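Local coordinates for protein dephospho-CoA kinase (Campylobacter jejuni subsp. jejuni serotype O:2, PDB 4ZO4) that probably phosphorylates the 3'-hydroxyl group of dephospho-coenzyme A at the expense of ATP, the last step of coenzyme A biosynthesis, at residues A98-L101 against E102-I106. Residues are numbered along the deposited sequence; the frame is centred on the assembly and turned at random.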
ATOM      1  N   ALA A  98      -1.121   0.472 -24.196  1.00 75.51           N
ATOM      2  CA  ALA A  98      -1.019   0.936 -25.598  1.00 73.95           C
ATOM      3  C   ALA A  98      -1.435  -0.136 -26.579  1.00 74.68           C
ATOM      4  O   ALA A  98      -1.945   0.183 -27.654  1.00 79.56           O
ATOM      5  CB  ALA A  98       0.396   1.417 -25.913  1.00 71.66           C
ATOM      6  N   LYS A  99      -1.197  -1.398 -26.231  1.00 74.47           N
ATOM      7  CA  LYS A  99      -1.691  -2.520 -27.031  1.00 77.32           C
ATOM      8  C   LYS A  99      -3.209  -2.733 -26.885  1.00 78.91           C
ATOM      9  O   LYS A  99      -3.880  -3.121 -27.820  1.00 85.92           O
ATOM     10  CB  LYS A  99      -0.959  -3.799 -26.671  1.00 78.30           C
ATOM     11  CG  LYS A  99      -1.368  -4.978 -27.528  1.00 88.28           C
ATOM     12  CD  LYS A  99      -0.198  -5.822 -28.023  1.00 94.41           C
ATOM     13  CE  LYS A  99       0.365  -5.267 -29.330  1.00103.09           C
ATOM     14  NZ  LYS A  99       0.592  -6.336 -30.347  1.00108.74           N
ATOM     15  N   ILE A 100      -3.769  -2.484 -25.721  1.00 83.18           N
ATOM     16  CA  ILE A 100      -5.208  -2.557 -25.625  1.00 83.42           C
ATOM     17  C   ILE A 100      -5.817  -1.418 -26.431  1.00 85.91           C
ATOM     18  O   ILE A 100      -6.769  -1.635 -27.141  1.00 85.98           O
ATOM     19  CB  ILE A 100      -5.682  -2.532 -24.164  1.00 80.47           C
ATOM     20  CG1 ILE A 100      -5.500  -3.934 -23.556  1.00 81.42           C
ATOM     21  CG2 ILE A 100      -7.142  -2.119 -24.084  1.00 79.49           C
ATOM     22  CD1 ILE A 100      -5.793  -4.020 -22.067  1.00 81.32           C
ATOM     23  N   LEU A 101      -5.258  -0.217 -26.303  1.00 87.25           N
ATOM     24  CA  LEU A 101      -5.751   0.978 -26.982  1.00 84.98           C
ATOM     25  C   LEU A 101      -5.382   0.992 -28.458  1.00 90.61           C
ATOM     26  O   LEU A 101      -5.864   1.827 -29.217  1.00 95.99           O
ATOM     27  CB  LEU A 101      -5.184   2.219 -26.284  1.00 89.64           C
ATOM     28  CG  LEU A 101      -5.466   3.659 -26.751  1.00 94.51           C
ATOM     29  CD1 LEU A 101      -5.407   4.600 -25.547  1.00 95.76           C
ATOM     30  CD2 LEU A 101      -4.502   4.156 -27.826  1.00 95.61           C
ATOM     31  N   GLU A 102      -4.508   0.085 -28.867  1.00 94.96           N
ATOM     32  CA  GLU A 102      -4.200  -0.112 -30.292  1.00 96.65           C
ATOM     33  C   GLU A 102      -5.364  -0.839 -30.945  1.00 89.20           C
ATOM     34  O   GLU A 102      -5.943  -0.360 -31.896  1.00 90.81           O
ATOM     35  CB  GLU A 102      -2.894  -0.915 -30.435  1.00 97.48           C
ATOM     36  CG  GLU A 102      -2.543  -1.466 -31.804  1.00 99.95           C
ATOM     37  CD  GLU A 102      -1.358  -2.418 -31.714  1.00109.56           C
ATOM     38  OE1 GLU A 102      -1.502  -3.594 -32.117  1.00114.10           O
ATOM     39  OE2 GLU A 102      -0.288  -2.004 -31.205  1.00114.55           O
ATOM     40  N   GLN A 103      -5.691  -1.998 -30.401  1.00 88.13           N
ATOM     41  CA  GLN A 103      -6.736  -2.856 -30.914  1.00 92.55           C
ATOM     42  C   GLN A 103      -8.182  -2.355 -30.695  1.00 96.52           C
ATOM     43  O   GLN A 103      -9.115  -2.939 -31.252  1.00102.79           O
ATOM     44  CB  GLN A 103      -6.600  -4.236 -30.278  1.00 94.39           C
ATOM     45  CG  GLN A 103      -5.330  -4.977 -30.648  1.00 99.80           C
ATOM     46  CD  GLN A 103      -5.256  -6.355 -30.007  1.00104.62           C
ATOM     47  OE1 GLN A 103      -6.245  -6.871 -29.480  1.00 99.27           O
ATOM     48  NE2 GLN A 103      -4.077  -6.961 -30.052  1.00112.79           N
HETATM   49  N   MSE A 104      -8.384  -1.308 -29.894  1.00 90.29           N
HETATM   50  CA  MSE A 104      -9.741  -0.749 -29.713  1.00 93.68           C
HETATM   51  C   MSE A 104     -10.078   0.412 -30.645  1.00 98.79           C
HETATM   52  O   MSE A 104     -11.252   0.796 -30.770  1.00 94.48           O
HETATM   53  CB  MSE A 104      -9.932  -0.230 -28.299  1.00 84.47           C
HETATM   54  CG  MSE A 104     -10.061  -1.321 -27.260  1.00 80.27           C
HETATM   55 SE   MSE A 104     -10.182  -0.385 -25.540  0.70 81.74          SE
HETATM   56  CE  MSE A 104     -12.003   0.317 -25.687  1.00 77.91           C
ATOM     57  N   GLN A 105      -9.047   1.018 -31.236  1.00 98.20           N
ATOM     58  CA  GLN A 105      -9.198   2.096 -32.199  1.00101.12           C
ATOM     59  C   GLN A 105      -9.336   1.488 -33.592  1.00109.33           C
ATOM     60  O   GLN A 105      -9.807   2.157 -34.524  1.00110.82           O
ATOM     61  CB  GLN A 105      -7.994   3.059 -32.165  1.00107.41           C
ATOM     62  CG  GLN A 105      -8.070   4.186 -31.126  1.00111.69           C
ATOM     63  CD  GLN A 105      -6.733   4.924 -30.923  1.00118.25           C
ATOM     64  OE1 GLN A 105      -5.733   4.622 -31.579  1.00120.20           O
ATOM     65  NE2 GLN A 105      -6.718   5.892 -30.002  1.00115.13           N
ATOM     66  N   ILE A 106      -8.919   0.230 -33.744  1.00106.26           N
ATOM     67  CA  ILE A 106      -9.166  -0.504 -34.995  1.00104.32           C
ATOM     68  C   ILE A 106     -10.671  -0.786 -35.148  1.00101.78           C
ATOM     69  O   ILE A 106     -11.274  -0.451 -36.170  1.00122.44           O
ATOM     70  CB  ILE A 106      -8.300  -1.793 -35.081  1.00104.28           C
ATOM     71  CG1 ILE A 106      -6.888  -1.427 -35.569  1.00104.91           C
ATOM     72  CG2 ILE A 106      -8.893  -2.826 -36.035  1.00106.84           C
ATOM     73  CD1 ILE A 106      -5.883  -2.559 -35.501  1.00103.37           C
TER
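Ile-100 and Met-104, a selenomethionine, lie along one another, one turn apart, on the inner face of helix 82-109, which packs against the parallel sheet of this P-loop kinase. Their ends head in the same direction, and CG2 of Ile-100 lies 3.8 Å from SE of Met-104. The branch reaches the selenium because CG2 stands anti to the backbone N, while CG1 stands beside the backbone N (chi1 -79°); Met-104 then bends at its last torsion. Beneath this apolar strip are Ile-38 of helix 35-45 and Phe-9 and Ile-33 of the sheet. On a more open face Lys-99 and Glu-102 form an i to i+3 pair, again alongside each other. The lysine is bent repeatedly beyond CG, whereas the glutamate is extended, and they meet in a long salt bridge of 3.9 Å from Lys-99 NZ to Glu-102 OE1. CE of Lys-99 also lies close to the carboxylate, 3.7 Å from Glu-102 OE1; NZ also has a long, weak ion pair with Glu-45. The backbone is only weakly bonded here. The carbonyl O of Lys-99 receives two weak bonds, a nearly straight one from Gln-103 N (3.3 Å, 175°) and a bent one from Glu-102 N (3.4 Å, 133°). Another weak bond joins Met-104 N to Ile-100 O. Farther round the helix the side chains of Leu-101 and Gln-105 cross at a slant, one turn apart, with methyl CD2 of Leu-101 3.6 Å from amide nitrogen NE2 of Gln-105.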